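Local coordinates for protein-S-isoprenylcysteine O-methyltransferase (Tribolium castaneum, PDB 5V7P), which catalyses the S-adenosyl-L-methionine-dependent methylation of the carboxylate of isoprenylated C-terminal cysteines, as an endoplasmic reticulum membrane enzyme, at residues Gly6-Gln11 and Phe55-Phe60; Met25-Tyr30 and Val36-Ile41. One frame throughout, in Å; residues are numbered along the deposited sequence. Where two conformers were deposited one is given.

Contact 1 of 2, residues Gly6-Gln11 and Phe55-Phe60; sequences GKISLQ and FFYNEF. With MPG ([(Z)-octadec-9-enyl] (2R)-2,3-bis(oxidanyl)propanoate), chain T.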
# COMPACT_ATOMS: atom_id res chain seq x y z
N GLY A 6 16.77 -8.76 -1.93
CA GLY A 6 16.99 -7.43 -2.49
C GLY A 6 17.83 -7.46 -3.75
O GLY A 6 17.57 -6.72 -4.70
N LYS A 7 18.86 -8.32 -3.77
CA LYS A 7 19.69 -8.42 -4.96
C LYS A 7 18.94 -9.06 -6.12
O LYS A 7 19.16 -8.70 -7.28
CB LYS A 7 20.96 -9.22 -4.65
CG LYS A 7 21.90 -8.53 -3.67
CD LYS A 7 23.30 -9.13 -3.74
CE LYS A 7 24.21 -8.54 -2.67
NZ LYS A 7 25.60 -9.07 -2.75
N ILE A 8 18.04 -10.01 -5.83
CA ILE A 8 17.24 -10.62 -6.88
C ILE A 8 16.40 -9.56 -7.58
O ILE A 8 16.35 -9.50 -8.82
CB ILE A 8 16.35 -11.74 -6.30
CG1 ILE A 8 17.21 -12.84 -5.65
CG2 ILE A 8 15.44 -12.34 -7.37
CD1 ILE A 8 18.33 -13.36 -6.52
N SER A 9 15.74 -8.70 -6.81
CA SER A 9 14.89 -7.67 -7.40
C SER A 9 15.73 -6.67 -8.20
O SER A 9 15.29 -6.20 -9.26
CB SER A 9 14.09 -6.96 -6.32
OG SER A 9 14.94 -6.20 -5.47
N LEU A 10 16.92 -6.34 -7.71
CA LEU A 10 17.75 -5.35 -8.40
C LEU A 10 18.30 -5.91 -9.70
O LEU A 10 18.32 -5.21 -10.72
CB LEU A 10 18.87 -4.88 -7.47
CG LEU A 10 19.63 -3.59 -7.78
CD1 LEU A 10 20.65 -3.78 -8.90
CD2 LEU A 10 18.68 -2.44 -8.12
N GLN A 11 18.76 -7.16 -9.70
CA GLN A 11 19.24 -7.77 -10.93
C GLN A 11 18.14 -7.87 -11.97
O GLN A 11 18.35 -7.56 -13.15
CB GLN A 11 19.82 -9.15 -10.63
CG GLN A 11 21.08 -9.13 -9.78
CD GLN A 11 21.49 -10.52 -9.32
OE1 GLN A 11 20.65 -11.33 -8.91
NE2 GLN A 11 22.79 -10.81 -9.38
N PHE A 55 13.34 -20.42 -15.05
CA PHE A 55 14.33 -21.49 -15.12
C PHE A 55 15.46 -21.27 -14.12
O PHE A 55 15.97 -22.24 -13.54
CB PHE A 55 14.89 -21.58 -16.54
CG PHE A 55 15.95 -22.62 -16.71
CD1 PHE A 55 15.61 -23.96 -16.81
CD2 PHE A 55 17.29 -22.27 -16.77
CE1 PHE A 55 16.59 -24.93 -16.96
CE2 PHE A 55 18.27 -23.23 -16.93
CZ PHE A 55 17.92 -24.56 -17.02
N PHE A 56 15.85 -20.02 -13.89
CA PHE A 56 16.98 -19.71 -13.03
C PHE A 56 16.60 -19.46 -11.58
O PHE A 56 17.50 -19.31 -10.74
CB PHE A 56 17.73 -18.48 -13.57
CG PHE A 56 18.58 -18.76 -14.78
CD1 PHE A 56 19.14 -20.01 -14.99
CD2 PHE A 56 18.84 -17.75 -15.69
CE1 PHE A 56 19.93 -20.25 -16.09
CE2 PHE A 56 19.62 -17.99 -16.80
CZ PHE A 56 20.16 -19.25 -17.00
N TYR A 57 15.32 -19.40 -11.25
CA TYR A 57 14.88 -19.09 -9.91
C TYR A 57 13.89 -20.13 -9.43
O TYR A 57 13.14 -20.71 -10.22
CB TYR A 57 14.24 -17.70 -9.83
CG TYR A 57 15.23 -16.57 -9.99
CD1 TYR A 57 16.25 -16.39 -9.08
CD2 TYR A 57 15.13 -15.67 -11.04
CE1 TYR A 57 17.16 -15.37 -9.21
CE2 TYR A 57 16.03 -14.63 -11.18
CZ TYR A 57 17.04 -14.48 -10.26
OH TYR A 57 17.95 -13.46 -10.38
N ASN A 58 13.89 -20.37 -8.12
CA ASN A 58 12.88 -21.21 -7.51
C ASN A 58 11.61 -20.40 -7.31
O ASN A 58 11.51 -19.23 -7.71
CB ASN A 58 13.40 -21.80 -6.19
CG ASN A 58 13.64 -20.74 -5.13
OD1 ASN A 58 13.70 -19.55 -5.41
ND2 ASN A 58 13.77 -21.18 -3.88
N GLU A 59 10.60 -21.02 -6.69
CA GLU A 59 9.30 -20.38 -6.56
C GLU A 59 9.40 -19.05 -5.82
O GLU A 59 8.89 -18.02 -6.29
CB GLU A 59 8.32 -21.32 -5.86
CG GLU A 59 7.91 -22.52 -6.70
CD GLU A 59 7.05 -22.13 -7.89
OE1 GLU A 59 6.38 -21.08 -7.83
OE2 GLU A 59 7.06 -22.88 -8.89
N PHE A 60 10.06 -19.05 -4.66
CA PHE A 60 10.15 -17.83 -3.86
C PHE A 60 10.85 -16.71 -4.62
O PHE A 60 10.35 -15.59 -4.70
CB PHE A 60 10.87 -18.12 -2.54
CG PHE A 60 11.29 -16.88 -1.80
CD1 PHE A 60 10.39 -16.17 -1.02
CD2 PHE A 60 12.60 -16.42 -1.89
CE1 PHE A 60 10.78 -15.03 -0.35
CE2 PHE A 60 12.99 -15.28 -1.22
CZ PHE A 60 12.09 -14.58 -0.44
C2 MPG T . 22.50 -13.88 -7.53
C3 MPG T . 22.07 -15.31 -7.87
C4 MPG T . 22.43 -15.67 -9.31
C5 MPG T . 21.66 -14.77 -10.28
C6 MPG T . 21.01 -15.59 -11.39
C7 MPG T . 21.01 -14.78 -12.69
C8 MPG T . 19.73 -15.02 -13.49
C9 MPG T . 19.17 -13.71 -14.05
C10 MPG T . 18.88 -12.71 -13.24
C11 MPG T . 18.32 -11.40 -13.78
C12 MPG T . 19.32 -10.74 -14.73
C13 MPG T . 18.62 -10.40 -16.04
O1 MPG T . 22.76 -12.78 -5.42
C1 MPG T . 21.84 -13.49 -6.21
CXD MPG T . 23.96 -13.57 -3.34
O2 MPG T . 23.59 -14.34 -2.22
C21 MPG T . 24.77 -12.37 -2.88
O3 MPG T . 25.36 -11.75 -4.00
O4 MPG T . 21.67 -13.00 -3.47
CX3 MPG T . 22.70 -13.09 -4.06
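Ile8 and Tyr57 reach toward each other from opposite directions and make the apolar part of the contact. The CG2 methyl of Ile8 sits over one face of the Tyr57 ring in a CH-pi contact, 4.3 Å from the ring centroid and 27° off its normal, while Ile8 CD1 comes to 3.6 Å from Tyr57 CE1. Tyr57 is the first residue after helix 35-56 to leave helical geometry, and Asn58 N-caps helix 59-84 through OD1 to the N of Ala61. This short turn, probably on the cytoplasmic side, between two helices taken to span the membrane thus throws one ring onto the N-terminal end of helix 4-29. Ala65 of helix 59-84 touches both Ile8 and Tyr57. The polar approach is looser: Gln11 OE1 stays 3.7 Å from Tyr57 OH. The octadecenyl ester of glyceric acid (MPG) adds further contacts. Lys7, extended beyond CG (chi2 -162°), carries NZ to within 3.0 Å of the ligand's O3, a hydrogen bond. The ligand's hydrocarbon chain then runs past Ile8 and Gln11, with C1 3.5 Å from Ile8 CD1. Farther along, the double-bond carbon C10 lies only 3.1 Å from Tyr57 OH, and C8 passes 3.6 Å from Phe56 CD2.

Contact 2 of 2, residues Met25-Tyr30 and Val36-Ile41; sequences MFNHYY and VVNTLI. With UND (undecane), chain E; MPG ([(Z)-octadec-9-enyl] (2R)-2,3-bis(oxidanyl)propanoate), chain Z; MPG ([(Z)-octadec-9-enyl] (2R)-2,3-bis(oxidanyl)propanoate), chain Y.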
# COMPACT_ATOMS: atom_id res chain seq x y z
N MET A 25 15.17 1.07 -28.32
CA MET A 25 16.18 1.77 -29.12
C MET A 25 16.19 1.23 -30.55
O MET A 25 16.24 2.01 -31.51
CB MET A 25 17.56 1.62 -28.49
CG MET A 25 17.77 2.46 -27.23
SD MET A 25 17.77 4.24 -27.54
CE MET A 25 19.22 4.42 -28.57
N PHE A 26 16.15 -0.09 -30.70
CA PHE A 26 16.12 -0.69 -32.03
C PHE A 26 14.87 -0.28 -32.79
O PHE A 26 14.93 0.08 -33.97
CB PHE A 26 16.21 -2.22 -31.93
CG PHE A 26 17.61 -2.76 -31.87
CD1 PHE A 26 18.60 -2.27 -32.71
CD2 PHE A 26 17.93 -3.78 -30.99
CE1 PHE A 26 19.89 -2.78 -32.65
CE2 PHE A 26 19.22 -4.29 -30.93
CZ PHE A 26 20.19 -3.79 -31.76
N ASN A 27 13.71 -0.34 -32.13
CA ASN A 27 12.46 -0.02 -32.81
C ASN A 27 12.39 1.45 -33.21
O ASN A 27 11.71 1.79 -34.18
CB ASN A 27 11.28 -0.38 -31.91
CG ASN A 27 11.07 -1.87 -31.78
OD1 ASN A 27 11.89 -2.67 -32.26
ND2 ASN A 27 9.99 -2.27 -31.13
N HIS A 28 13.07 2.32 -32.47
CA HIS A 28 13.03 3.74 -32.79
C HIS A 28 13.91 4.08 -33.98
O HIS A 28 13.48 4.78 -34.91
CB HIS A 28 13.45 4.56 -31.57
CG HIS A 28 13.56 6.03 -31.84
ND1 HIS A 28 12.50 6.78 -32.30
CD2 HIS A 28 14.61 6.88 -31.72
CE1 HIS A 28 12.89 8.04 -32.45
NE2 HIS A 28 14.16 8.12 -32.10
N TYR A 29 15.14 3.58 -33.99
CA TYR A 29 16.08 3.90 -35.06
C TYR A 29 15.67 3.28 -36.39
O TYR A 29 16.10 3.77 -37.44
CB TYR A 29 17.49 3.45 -34.66
CG TYR A 29 18.45 3.33 -35.82
CD1 TYR A 29 19.11 4.45 -36.32
CD2 TYR A 29 18.71 2.10 -36.41
CE1 TYR A 29 20.00 4.35 -37.38
CE2 TYR A 29 19.59 1.99 -37.47
CZ TYR A 29 20.23 3.11 -37.95
OH TYR A 29 21.11 3.00 -39.00
N TYR A 30 14.84 2.23 -36.38
CA TYR A 30 14.39 1.58 -37.61
C TYR A 30 12.96 1.96 -37.98
O TYR A 30 12.34 1.28 -38.81
CB TYR A 30 14.51 0.06 -37.47
CG TYR A 30 15.92 -0.45 -37.69
CD1 TYR A 30 16.45 -0.54 -38.97
CD2 TYR A 30 16.71 -0.84 -36.62
CE1 TYR A 30 17.73 -1.01 -39.18
CE2 TYR A 30 17.99 -1.31 -36.82
CZ TYR A 30 18.50 -1.39 -38.10
OH TYR A 30 19.78 -1.86 -38.30
N VAL A 36 0.81 -1.84 -32.75
CA VAL A 36 0.60 -3.26 -32.53
C VAL A 36 1.88 -4.04 -32.80
O VAL A 36 2.11 -5.10 -32.20
CB VAL A 36 -0.56 -3.82 -33.38
CG1 VAL A 36 -1.62 -2.74 -33.67
CG2 VAL A 36 -0.07 -4.49 -34.67
N VAL A 37 2.74 -3.53 -33.68
CA VAL A 37 4.03 -4.18 -33.91
C VAL A 37 4.92 -4.03 -32.69
O VAL A 37 5.54 -4.99 -32.23
CB VAL A 37 4.70 -3.60 -35.17
CG1 VAL A 37 6.09 -4.21 -35.37
CG2 VAL A 37 3.82 -3.86 -36.39
N ASN A 38 5.01 -2.81 -32.15
CA ASN A 38 5.76 -2.60 -30.92
C ASN A 38 5.18 -3.44 -29.78
O ASN A 38 5.93 -4.00 -28.97
CB ASN A 38 5.75 -1.12 -30.54
CG ASN A 38 6.71 -0.30 -31.38
OD1 ASN A 38 7.86 -0.08 -31.00
ND2 ASN A 38 6.24 0.15 -32.54
N THR A 39 3.86 -3.55 -29.72
CA THR A 39 3.23 -4.38 -28.69
C THR A 39 3.69 -5.82 -28.80
O THR A 39 4.09 -6.43 -27.80
CB THR A 39 1.70 -4.29 -28.82
OG1 THR A 39 1.29 -2.93 -28.66
CG2 THR A 39 1.02 -5.15 -27.76
N LEU A 40 3.66 -6.39 -30.00
CA LEU A 40 3.99 -7.80 -30.17
C LEU A 40 5.49 -8.05 -30.01
O LEU A 40 5.88 -9.13 -29.57
CB LEU A 40 3.49 -8.30 -31.52
CG LEU A 40 1.97 -8.24 -31.70
CD1 LEU A 40 1.59 -8.60 -33.13
CD2 LEU A 40 1.26 -9.17 -30.72
N ILE A 41 6.33 -7.08 -30.37
CA ILE A 41 7.76 -7.22 -30.13
C ILE A 41 8.03 -7.26 -28.63
O ILE A 41 8.83 -8.07 -28.15
CB ILE A 41 8.54 -6.09 -30.82
CG1 ILE A 41 8.49 -6.26 -32.34
CG2 ILE A 41 10.00 -6.06 -30.34
CD1 ILE A 41 9.16 -5.15 -33.13
C1 UND E . 14.72 4.96 -22.03
C2 UND E . 13.94 4.38 -23.21
C3 UND E . 14.59 4.82 -24.52
C4 UND E . 13.72 4.39 -25.69
C5 UND E . 14.25 5.01 -26.98
C6 UND E . 13.70 6.43 -27.13
C7 UND E . 14.50 7.18 -28.20
C8 UND E . 13.71 8.39 -28.67
C9 UND E . 14.58 9.64 -28.60
C10 UND E . 13.84 10.81 -29.25
C11 UND E . 14.40 12.13 -28.75
C2 MPG Z . 16.86 -7.74 -29.41
C3 MPG Z . 16.88 -7.09 -28.03
C4 MPG Z . 17.01 -8.17 -26.96
C5 MPG Z . 18.46 -8.65 -26.92
C6 MPG Z . 18.77 -9.23 -25.54
C7 MPG Z . 20.07 -8.62 -25.02
C8 MPG Z . 19.85 -7.15 -24.67
C9 MPG Z . 21.17 -6.53 -24.23
C10 MPG Z . 21.62 -6.73 -23.00
C11 MPG Z . 20.82 -7.58 -22.02
O1 MPG Z . 15.93 -6.35 -31.11
C1 MPG Z . 15.60 -7.31 -30.16
CXD MPG Z . 14.13 -7.15 -32.70
O2 MPG Z . 14.05 -7.58 -34.03
C21 MPG Z . 13.15 -6.00 -32.49
O3 MPG Z . 13.70 -5.06 -31.60
O4 MPG Z . 16.34 -6.60 -33.30
CX3 MPG Z . 15.55 -6.68 -32.42
C2 MPG Y . 4.79 4.32 -30.90
C3 MPG Y . 5.26 3.03 -30.21
C4 MPG Y . 4.18 2.57 -29.24
C5 MPG Y . 4.82 2.00 -27.98
C6 MPG Y . 3.71 1.47 -27.07
C7 MPG Y . 3.96 0.01 -26.68
C8 MPG Y . 2.64 -0.73 -26.48
C9 MPG Y . 2.34 -0.91 -24.99
C10 MPG Y . 1.13 -1.19 -24.57
C11 MPG Y . -0.03 -1.35 -25.55
C12 MPG Y . -1.22 -2.01 -24.85
C13 MPG Y . -2.12 -2.68 -25.89
O1 MPG Y . 5.35 5.92 -32.58
C1 MPG Y . 5.81 4.75 -31.95
CXD MPG Y . 6.17 7.60 -34.31
O2 MPG Y . 6.93 8.77 -34.23
C21 MPG Y . 4.70 7.98 -34.49
O3 MPG Y . 4.48 8.34 -35.83
O4 MPG Y . 7.34 6.94 -32.39
CX3 MPG Y . 6.34 6.80 -33.02
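The side-chain amides of Asn27 and Asn38 pass one another running opposite ways, their planes 76° apart. Asn27 ND2 donates to Asn38 OD1 at 3.1 Å, and it does so from above the carbonyl plane, 56° out of it, so neither lone pair is addressed directly. Away from this pair, the His28 ring carries C8 of an undecane over one face, offset toward the rim, with His28 NE2 3.5 Å from that carbon. The Tyr30 ring has Tyr29 CD2 over one face, and the O of Phe26 lies in plane at its edge.

Ile41 comes from the opposite side, brings its CD1 methyl to 3.6 Å from Asn27 ND2, and gives the amide an apolar neighbour. At the other end of the same amide, Asn27 OD1 accepts a hydrogen bond from O3 of an octadecenyl glycerate, 3.1 Å away, whose C21 also rests on Ile41 CG2 at 3.8 Å. A second such lipid runs along the far helix, its C8 3.4 Å from Thr39 OG1.

Helices 4-29 and 35-56 form a helical hairpin, probably membrane-spanning, with a short turn that probably faces the lumen, and the two asparagines face each other close to that turn. A chi2 of -94° sets the Asn38 amide almost square to its CA-CB-CG plane; OD1 then meets Tyr80 OH of helix 59-84, its stronger partner, and beside it the Asn27 N-H, while ND2 bonds back to the O atoms of Ile32 and Asn34.

The buried amides are satisfied jointly by each other, Tyr80, the turn carbonyls and the bound MPG: two bonds grip Asn38 OD1, its ND2 is tied to the turn, and the orientation of both amides is fixed, so a polar pair is held between two helices beside bound MPG chains.

From the N terminus, the chain first passes residues 6-11 near the start of helix 4-29, then residues 25-30 at its other end. It turns, and residues 36-41 at the start of helix 35-56 close contact 2 after a gap of only five residues. Following helix 35-56 to its end, the chain reaches residues 55-60, where contact 1 closes the larger loop of 43 intervening residues. Contact 2 therefore lies wholly within the span of contact 1, and the two do not cross. Their centres are 28 Å apart, and their nearest atoms about 17 Å. Together they bind helix 4-29 at its two ends: to helix 35-56 on the probably lumenal side and to the turn into helix 59-84 on the probably cytoplasmic side.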